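PDB 3KFW: uncharacterized protein from Mycobacterium tuberculosis, which is of unknown function but, as a member of the PaaX family, probably binds DNA and acts as a transcriptional regulator. Local coordinates for residues T30-I35 against A227-A232; T45-V48 against D52-R55; H112-E117 against H194-P199. One frame throughout, in Å; residues are numbered along the deposited sequence.

Contact 1: residues T30-I35 against A227-A232; sequences TADFGI and AKRRDA
D32 and F33, in the turn between helices 23-30 and 37-49 of the PaaX-like helix-turn-helix region, are met by R229 of the C-terminal helix 212-234. The contact is small, burying 123 Å² in total, and a single arginine carries it from the helix side. The salt bridge runs from OD1 of D32 to NH2 of R229 at 2.9 Å. It is single-pronged: OD2 of D32 stays 3.7 Å from the same NH2 of R229. The oxygen lies near the guanidinium plane, yet the carboxylate and guanidinium planes stand 85° apart, which excludes a flat, two-bond pairing. The same NH2 also hydrogen-bonds to the carbonyl oxygen of L29, so the arginine grips the end of helix 23-30 as well as the turn beyond it. The R229 chain is bent at chi3 (73°), and its NH2 ends within reach of both acceptors. F33 is buried and rests on L3, whereas D32 is exposed, placing the ion pair on the outer side. R229 reaches the phenyl ring in the ring plane and not over a face, which rules out cation-pi stacking; its NH1 comes to 3.7 Å from CE1 of F33.

Contact 2: residues T45-V48 against D52-R55; sequences TRMV and DLVR
In M47, a selenomethionine, CG sits anti to the carbonyl carbon (chi1 -81°), and L53 makes the same choice (chi1 -65°); with these torsions the two side chains lie side by side, pointing the same way. They join the end of helix 37-49 to strand 53-56 of a two-stranded hairpin, the helix-to-wing junction of a winged-helix fold. Along the pair, SE of M47 approaches CD1 of L53 at 3.9 Å, and CB of M47 lies 4.0 Å from that same methyl of L53. M47 also touches V9 and L53 touches L13, so both pack onto helix 5-13, while L53 reaches L62 of the partner strand.

The backbone supplies the polar link. N of D52 donates to O of M47 at 2.7 Å, nearly straight at 166°, although the donor stands above the carbonyl plane. This bond pins the start of the strand close to the last turns of the helix, and the D52 carboxylate is directed elsewhere, to a salt bridge with R6 of helix 5-13.

V48 crosses L53 at about a right angle, its CG2 lying 4.0 Å from CB of L53. Next to this packing, the V48 backbone makes a CA-H...O contact, with CA of V48 3.3 Å from O of L53. R55 closes the far end. Its chain is extended from CG to NE and crosses V48, whose CG1 meets one face of the guanidinium, 4.0 Å from NH1 of R55.

Contact 3: residues H112-E117 against H194-P199; sequences HKRFGE and HLLTDP
R114 holds the tight part of this contact, reaching from the end of helix 100-112 into the turn that follows helix 181-195. Its chain is extended from CG to NE, and it presents the side of the guanidinium to one oxygen: NE of R114 lies 3.2 Å and NH2 of R114 2.9 Å from O of L196. That oxygen is only 4° out of the guanidinium plane, which shows a side-on grip by two nitrogens. Both donors come from the same face of the L196 carbonyl plane. The remaining nitrogen, NH1, bonds to O of A76, so all three nitrogens of this buried guanidinium have acceptors. Nearer the backbone, CD of R114 packs 3.3 Å from O of D198, where the angle is too poor for NE to form a bond.

The outer side is looser. L196 is exposed, and its CD2 comes no closer than 4.2 Å to NH2 of R114. T197 is exposed too and takes no part in the grip; its OG1 bonds back to O of H194 at 3.0 Å. The turn itself is a type I beta turn from L195 to D198, closed by N of D198 and O of L195 at 2.7 Å, while the D198 carboxylate forms a salt bridge with R216 of helix 212-234.

R114, with positive phi (64°), is the C-prime residue of a Schellman motif, whose backbone bonds cap helix 100-112 before strand 116-119 of the Cas2-like region.

Overall arrangement
From the N terminus, the chain first passes through residues 30-35, whose partner in contact 1 comes 192 residues later, in helix 212-234. Contact 1 therefore closes a long loop that encloses the other two. Contact 2 comes next as a short closure, from helix 37-49 to strand 53-56, and contact 3 opens only after it has closed, in series. Contact 3 spans from the Cas2-like region to the turn after helix 181-195. Contacts 1 and 2 lie on the same side of the chain's centre, their centres 19 Å apart, while contact 3 is about 32 Å from each. The C-terminal region thus meets the helix-turn-helix region through helix 212-234, and the Cas2-like region through the turn after helix 181-195.

Contact 1: residues T30-I35 against A227-A232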
loop_
_atom_site.group_PDB
_atom_site.type_symbol
_atom_site.label_atom_id
_atom_site.label_comp_id
_atom_site.label_asym_id
_atom_site.label_seq_id
_atom_site.Cartn_x
_atom_site.Cartn_y
_atom_site.Cartn_z
ATOM N N THR A 30 -26.972 37.095 25.945
ATOM C CA THR A 30 -25.593 37.009 25.503
ATOM C C THR A 30 -24.575 37.474 26.550
ATOM O O THR A 30 -23.373 37.295 26.355
ATOM C CB THR A 30 -25.422 37.829 24.201
ATOM O OG1 THR A 30 -24.338 37.307 23.437
ATOM C CG2 THR A 30 -25.180 39.326 24.494
ATOM N N ALA A 31 -25.065 38.047 27.655
ATOM C CA ALA A 31 -24.245 38.798 28.645
ATOM C C ALA A 31 -23.648 37.960 29.791
ATOM O O ALA A 31 -22.600 38.299 30.358
ATOM C CB ALA A 31 -25.056 39.966 29.225
ATOM N N ASP A 32 -24.332 36.887 30.155
ATOM C CA ASP A 32 -23.832 35.945 31.152
ATOM C C ASP A 32 -22.612 35.253 30.547
ATOM O O ASP A 32 -21.849 34.592 31.249
ATOM C CB ASP A 32 -24.906 34.910 31.474
ATOM C CG ASP A 32 -26.348 35.481 31.347
ATOM O OD1 ASP A 32 -26.752 36.103 30.282
ATOM O OD2 ASP A 32 -27.081 35.282 32.350
ATOM N N PHE A 33 -22.449 35.418 29.234
ATOM C CA PHE A 33 -21.309 34.900 28.499
ATOM C C PHE A 33 -20.278 35.991 28.361
ATOM O O PHE A 33 -19.138 35.730 27.979
ATOM C CB PHE A 33 -21.703 34.464 27.111
ATOM C CG PHE A 33 -22.529 33.224 27.063
ATOM C CD1 PHE A 33 -23.914 33.300 27.091
ATOM C CD2 PHE A 33 -21.930 31.987 26.916
ATOM C CE1 PHE A 33 -24.697 32.176 26.989
ATOM C CE2 PHE A 33 -22.695 30.837 26.831
ATOM C CZ PHE A 33 -24.095 30.936 26.858
ATOM N N GLY A 34 -20.710 37.221 28.642
ATOM C CA GLY A 34 -19.811 38.336 28.924
ATOM C C GLY A 34 -19.604 39.290 27.768
ATOM O O GLY A 34 -18.512 39.827 27.592
ATOM N N ILE A 35 -20.639 39.515 26.964
ATOM C CA ILE A 35 -20.500 40.458 25.847
ATOM C C ILE A 35 -21.625 41.489 25.727
ATOM O O ILE A 35 -22.708 41.200 25.201
ATOM C CB ILE A 35 -20.141 39.760 24.501
ATOM C CG1 ILE A 35 -20.310 38.236 24.606
ATOM C CG2 ILE A 35 -18.674 40.119 24.136
ATOM C CD1 ILE A 35 -20.439 37.503 23.282
ATOM N N ALA A 227 -32.381 26.655 25.461
ATOM C CA ALA A 227 -33.702 27.002 24.949
ATOM C C ALA A 227 -34.617 27.533 26.032
ATOM O O ALA A 227 -35.438 28.413 25.769
ATOM C CB ALA A 227 -34.338 25.825 24.244
ATOM N N LYS A 228 -34.460 27.020 27.248
ATOM C CA LYS A 228 -35.266 27.492 28.379
ATOM C C LYS A 228 -34.958 28.963 28.808
ATOM O O LYS A 228 -35.872 29.728 29.136
ATOM C CB LYS A 228 -35.141 26.512 29.547
ATOM C CG LYS A 228 -35.996 26.868 30.744
ATOM C CD LYS A 228 -35.780 25.855 31.866
ATOM C CE LYS A 228 -36.400 26.331 33.193
ATOM N NZ LYS A 228 -35.944 25.381 34.261
ATOM N N ARG A 229 -33.677 29.349 28.777
ATOM C CA ARG A 229 -33.227 30.725 29.046
ATOM C C ARG A 229 -33.869 31.745 28.115
ATOM O O ARG A 229 -34.094 32.902 28.489
ATOM C CB ARG A 229 -31.720 30.831 28.860
ATOM C CG ARG A 229 -30.907 30.291 29.998
ATOM C CD ARG A 229 -29.428 30.449 29.735
ATOM N NE ARG A 229 -28.969 31.837 29.863
ATOM C CZ ARG A 229 -28.476 32.587 28.865
ATOM N NH1 ARG A 229 -28.366 32.095 27.622
ATOM N NH2 ARG A 229 -28.086 33.842 29.110
ATOM N N ARG A 230 -34.140 31.301 26.892
ATOM C CA ARG A 230 -34.659 32.140 25.834
ATOM C C ARG A 230 -36.174 32.246 25.887
ATOM O O ARG A 230 -36.746 33.121 25.249
ATOM C CB ARG A 230 -34.191 31.592 24.491
ATOM C CG ARG A 230 -34.531 32.426 23.317
ATOM C CD ARG A 230 -34.335 31.711 22.008
ATOM N NE ARG A 230 -35.017 30.428 21.930
ATOM C CZ ARG A 230 -34.383 29.312 21.613
ATOM N NH1 ARG A 230 -35.015 28.156 21.561
ATOM N NH2 ARG A 230 -33.084 29.366 21.348
ATOM N N ASP A 231 -36.832 31.379 26.650
ATOM C CA ASP A 231 -38.267 31.544 26.921
ATOM C C ASP A 231 -38.458 32.394 28.153
ATOM O O ASP A 231 -39.405 33.170 28.232
ATOM C CB ASP A 231 -38.959 30.201 27.143
ATOM C CG ASP A 231 -38.595 29.178 26.088
ATOM O OD1 ASP A 231 -38.281 29.571 24.943
ATOM O OD2 ASP A 231 -38.600 27.973 26.406
ATOM N N ALA A 232 -37.564 32.233 29.126
ATOM C CA ALA A 232 -37.547 33.068 30.331
ATOM C C ALA A 232 -37.525 34.572 29.982
ATOM O O ALA A 232 -38.393 35.357 30.444
ATOM C CB ALA A 232 -36.366 32.692 31.211
#

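Contact 2: residues T45-V48 against D52-R55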
loop_
_atom_site.group_PDB
_atom_site.type_symbol
_atom_site.label_atom_id
_atom_site.label_comp_id
_atom_site.label_asym_id
_atom_site.label_seq_id
_atom_site.Cartn_x
_atom_site.Cartn_y
_atom_site.Cartn_z
ATOM N N THR A 45 -24.768 42.316 12.855
ATOM C CA THR A 45 -24.607 42.961 11.557
ATOM C C THR A 45 -23.631 42.197 10.642
ATOM O O THR A 45 -23.932 41.940 9.470
ATOM C CB THR A 45 -24.205 44.475 11.703
ATOM O OG1 THR A 45 -25.131 45.138 12.590
ATOM C CG2 THR A 45 -24.220 45.185 10.336
ATOM N N ARG A 46 -22.472 41.803 11.169
ATOM C CA ARG A 46 -21.553 41.002 10.353
ATOM C C ARG A 46 -22.203 39.680 9.848
ATOM O O ARG A 46 -22.053 39.312 8.673
ATOM C CB ARG A 46 -20.267 40.750 11.095
ATOM C CG ARG A 46 -19.194 40.110 10.260
ATOM C CD ARG A 46 -18.037 39.773 11.160
ATOM N NE ARG A 46 -17.587 40.991 11.813
ATOM C CZ ARG A 46 -16.388 41.542 11.646
ATOM N NH1 ARG A 46 -16.088 42.663 12.290
ATOM N NH2 ARG A 46 -15.478 40.967 10.864
HETATM N N MSE A 47 -22.948 38.998 10.723
HETATM C CA MSE A 47 -23.520 37.692 10.399
HETATM C C MSE A 47 -24.591 37.755 9.317
HETATM O O MSE A 47 -24.565 36.931 8.386
HETATM C CB MSE A 47 -24.088 37.057 11.640
HETATM C CG MSE A 47 -23.052 36.382 12.509
HETATM SE SE MSE A 47 -23.851 35.785 14.218
HETATM C CE MSE A 47 -23.581 37.348 15.299
ATOM N N VAL A 48 -25.523 38.717 9.469
ATOM C CA VAL A 48 -26.512 39.108 8.464
ATOM C C VAL A 48 -25.876 39.426 7.122
ATOM O O VAL A 48 -26.450 39.118 6.085
ATOM C CB VAL A 48 -27.299 40.380 8.889
ATOM C CG1 VAL A 48 -28.077 40.937 7.716
ATOM C CG2 VAL A 48 -28.252 40.088 10.011
ATOM N N ASP A 52 -25.571 34.538 7.482
ATOM C CA ASP A 52 -25.743 33.600 8.587
ATOM C C ASP A 52 -27.046 33.819 9.365
ATOM O O ASP A 52 -27.694 32.861 9.833
ATOM C CB ASP A 52 -24.516 33.645 9.504
ATOM C CG ASP A 52 -23.233 33.132 8.810
ATOM O OD1 ASP A 52 -23.307 32.056 8.153
ATOM O OD2 ASP A 52 -22.151 33.788 8.936
ATOM N N LEU A 53 -27.421 35.085 9.489
ATOM C CA LEU A 53 -28.690 35.464 10.042
ATOM C C LEU A 53 -29.448 36.270 9.022
ATOM O O LEU A 53 -28.873 36.880 8.103
ATOM C CB LEU A 53 -28.503 36.328 11.291
ATOM C CG LEU A 53 -27.854 35.717 12.533
ATOM C CD1 LEU A 53 -27.570 36.834 13.514
ATOM C CD2 LEU A 53 -28.687 34.585 13.191
ATOM N N VAL A 54 -30.754 36.311 9.217
ATOM C CA VAL A 54 -31.613 37.191 8.483
ATOM C C VAL A 54 -32.209 38.172 9.531
ATOM O O VAL A 54 -32.460 37.771 10.671
ATOM C CB VAL A 54 -32.697 36.344 7.726
ATOM C CG1 VAL A 54 -32.074 35.627 6.556
ATOM C CG2 VAL A 54 -33.328 35.273 8.657
ATOM N N ARG A 55 -32.405 39.449 9.169
ATOM C CA ARG A 55 -33.073 40.388 10.077
ATOM C C ARG A 55 -34.426 40.914 9.575
ATOM O O ARG A 55 -34.699 40.990 8.383
ATOM C CB ARG A 55 -32.151 41.555 10.489
ATOM C CG ARG A 55 -31.884 42.631 9.465
ATOM C CD ARG A 55 -31.019 43.733 10.082
ATOM N NE ARG A 55 -30.446 44.681 9.101
ATOM C CZ ARG A 55 -30.514 44.546 7.763
ATOM N NH1 ARG A 55 -31.101 43.478 7.247
ATOM N NH2 ARG A 55 -29.974 45.454 6.939
#

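Contact 3: residues H112-E117 against H194-P199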
loop_
_atom_site.group_PDB
_atom_site.type_symbol
_atom_site.label_atom_id
_atom_site.label_comp_id
_atom_site.label_asym_id
_atom_site.label_seq_id
_atom_site.Cartn_x
_atom_site.Cartn_y
_atom_site.Cartn_z
ATOM N N HIS A 112 -15.682 11.216 7.731
ATOM C CA HIS A 112 -17.023 11.786 7.778
ATOM C C HIS A 112 -18.163 10.758 7.681
ATOM O O HIS A 112 -19.204 10.922 8.297
ATOM C CB HIS A 112 -17.188 12.870 6.684
ATOM C CG HIS A 112 -18.529 13.548 6.698
ATOM N ND1 HIS A 112 -18.810 14.635 7.507
ATOM C CD2 HIS A 112 -19.664 13.311 5.987
ATOM C CE1 HIS A 112 -20.056 15.037 7.295
ATOM N NE2 HIS A 112 -20.597 14.247 6.381
ATOM N N LYS A 113 -17.989 9.741 6.859
ATOM C CA LYS A 113 -18.983 8.667 6.759
ATOM C C LYS A 113 -18.709 7.541 7.769
ATOM O O LYS A 113 -19.307 6.477 7.689
ATOM C CB LYS A 113 -18.928 8.087 5.362
ATOM C CG LYS A 113 -19.360 9.048 4.321
ATOM C CD LYS A 113 -19.233 8.396 2.966
ATOM C CE LYS A 113 -19.587 9.428 1.864
ATOM N NZ LYS A 113 -21.035 9.387 1.619
ATOM N N ARG A 114 -17.728 7.764 8.661
ATOM C CA ARG A 114 -17.452 6.924 9.823
ATOM C C ARG A 114 -17.026 5.517 9.450
ATOM O O ARG A 114 -17.488 4.536 10.030
ATOM C CB ARG A 114 -18.624 6.992 10.810
ATOM C CG ARG A 114 -18.931 8.465 11.066
ATOM C CD ARG A 114 -20.147 8.693 11.876
ATOM N NE ARG A 114 -20.035 10.026 12.440
ATOM C CZ ARG A 114 -21.047 10.859 12.510
ATOM N NH1 ARG A 114 -22.229 10.472 12.033
ATOM N NH2 ARG A 114 -20.876 12.080 13.017
ATOM N N PHE A 115 -16.145 5.460 8.445
ATOM C CA PHE A 115 -15.384 4.267 8.095
ATOM C C PHE A 115 -14.064 4.267 8.854
ATOM O O PHE A 115 -13.531 5.328 9.134
ATOM C CB PHE A 115 -15.146 4.211 6.580
ATOM C CG PHE A 115 -16.363 3.754 5.806
ATOM C CD1 PHE A 115 -17.421 4.630 5.554
ATOM C CD2 PHE A 115 -16.450 2.470 5.329
ATOM C CE1 PHE A 115 -18.538 4.216 4.865
ATOM C CE2 PHE A 115 -17.573 2.054 4.630
ATOM C CZ PHE A 115 -18.617 2.916 4.418
ATOM N N GLY A 116 -13.588 3.080 9.238
ATOM C CA GLY A 116 -12.261 2.931 9.834
ATOM C C GLY A 116 -11.311 2.272 8.837
ATOM O O GLY A 116 -11.695 1.468 7.991
ATOM N N GLU A 117 -10.060 2.633 8.932
ATOM C CA GLU A 117 -9.075 2.101 8.053
ATOM C C GLU A 117 -8.483 0.795 8.636
ATOM O O GLU A 117 -7.726 0.841 9.624
ATOM C CB GLU A 117 -7.994 3.169 7.830
ATOM C CG GLU A 117 -6.904 2.755 6.885
ATOM C CD GLU A 117 -6.069 3.915 6.494
ATOM O OE1 GLU A 117 -5.573 3.926 5.352
ATOM O OE2 GLU A 117 -5.938 4.858 7.320
ATOM N N HIS A 194 -16.560 15.613 19.754
ATOM C CA HIS A 194 -16.293 14.244 20.035
ATOM C C HIS A 194 -17.323 13.291 19.396
ATOM O O HIS A 194 -16.943 12.253 18.839
ATOM C CB HIS A 194 -16.173 14.015 21.532
ATOM C CG HIS A 194 -15.460 12.753 21.877
ATOM N ND1 HIS A 194 -14.265 12.397 21.289
ATOM C CD2 HIS A 194 -15.768 11.759 22.738
ATOM C CE1 HIS A 194 -13.846 11.254 21.802
ATOM N NE2 HIS A 194 -14.739 10.849 22.687
ATOM N N LEU A 195 -18.596 13.615 19.469
ATOM C CA LEU A 195 -19.603 12.777 18.809
ATOM C C LEU A 195 -19.425 12.657 17.281
ATOM O O LEU A 195 -19.737 11.608 16.687
ATOM C CB LEU A 195 -20.999 13.262 19.144
ATOM C CG LEU A 195 -21.315 13.139 20.639
ATOM C CD1 LEU A 195 -22.495 14.003 21.067
ATOM C CD2 LEU A 195 -21.551 11.683 21.017
ATOM N N LEU A 196 -18.895 13.716 16.663
ATOM C CA LEU A 196 -18.709 13.792 15.220
ATOM C C LEU A 196 -17.881 12.629 14.746
ATOM O O LEU A 196 -18.041 12.195 13.585
ATOM C CB LEU A 196 -18.020 15.105 14.810
ATOM C CG LEU A 196 -18.891 16.373 14.627
ATOM C CD1 LEU A 196 -17.987 17.502 14.123
ATOM C CD2 LEU A 196 -20.056 16.166 13.673
ATOM N N THR A 197 -17.001 12.155 15.642
ATOM C CA THR A 197 -16.114 11.037 15.377
ATOM C C THR A 197 -16.660 9.712 15.880
ATOM O O THR A 197 -15.952 8.710 15.811
ATOM C CB THR A 197 -14.668 11.214 15.990
ATOM O OG1 THR A 197 -14.687 10.927 17.376
ATOM C CG2 THR A 197 -14.058 12.641 15.748
ATOM N N ASP A 198 -17.898 9.705 16.414
ATOM C CA ASP A 198 -18.479 8.501 16.977
ATOM C C ASP A 198 -18.553 7.405 15.903
ATOM O O ASP A 198 -19.108 7.639 14.806
ATOM C CB ASP A 198 -19.875 8.795 17.491
ATOM C CG ASP A 198 -20.488 7.614 18.311
ATOM O OD1 ASP A 198 -20.132 6.408 18.164
ATOM O OD2 ASP A 198 -21.356 7.919 19.136
ATOM N N PRO A 199 -18.006 6.203 16.211
ATOM C CA PRO A 199 -18.105 5.184 15.180
ATOM C C PRO A 199 -19.494 4.589 15.013
ATOM O O PRO A 199 -19.691 3.807 14.095
ATOM C CB PRO A 199 -17.069 4.140 15.598
ATOM C CG PRO A 199 -16.836 4.384 17.018
ATOM C CD PRO A 199 -17.009 5.837 17.227
#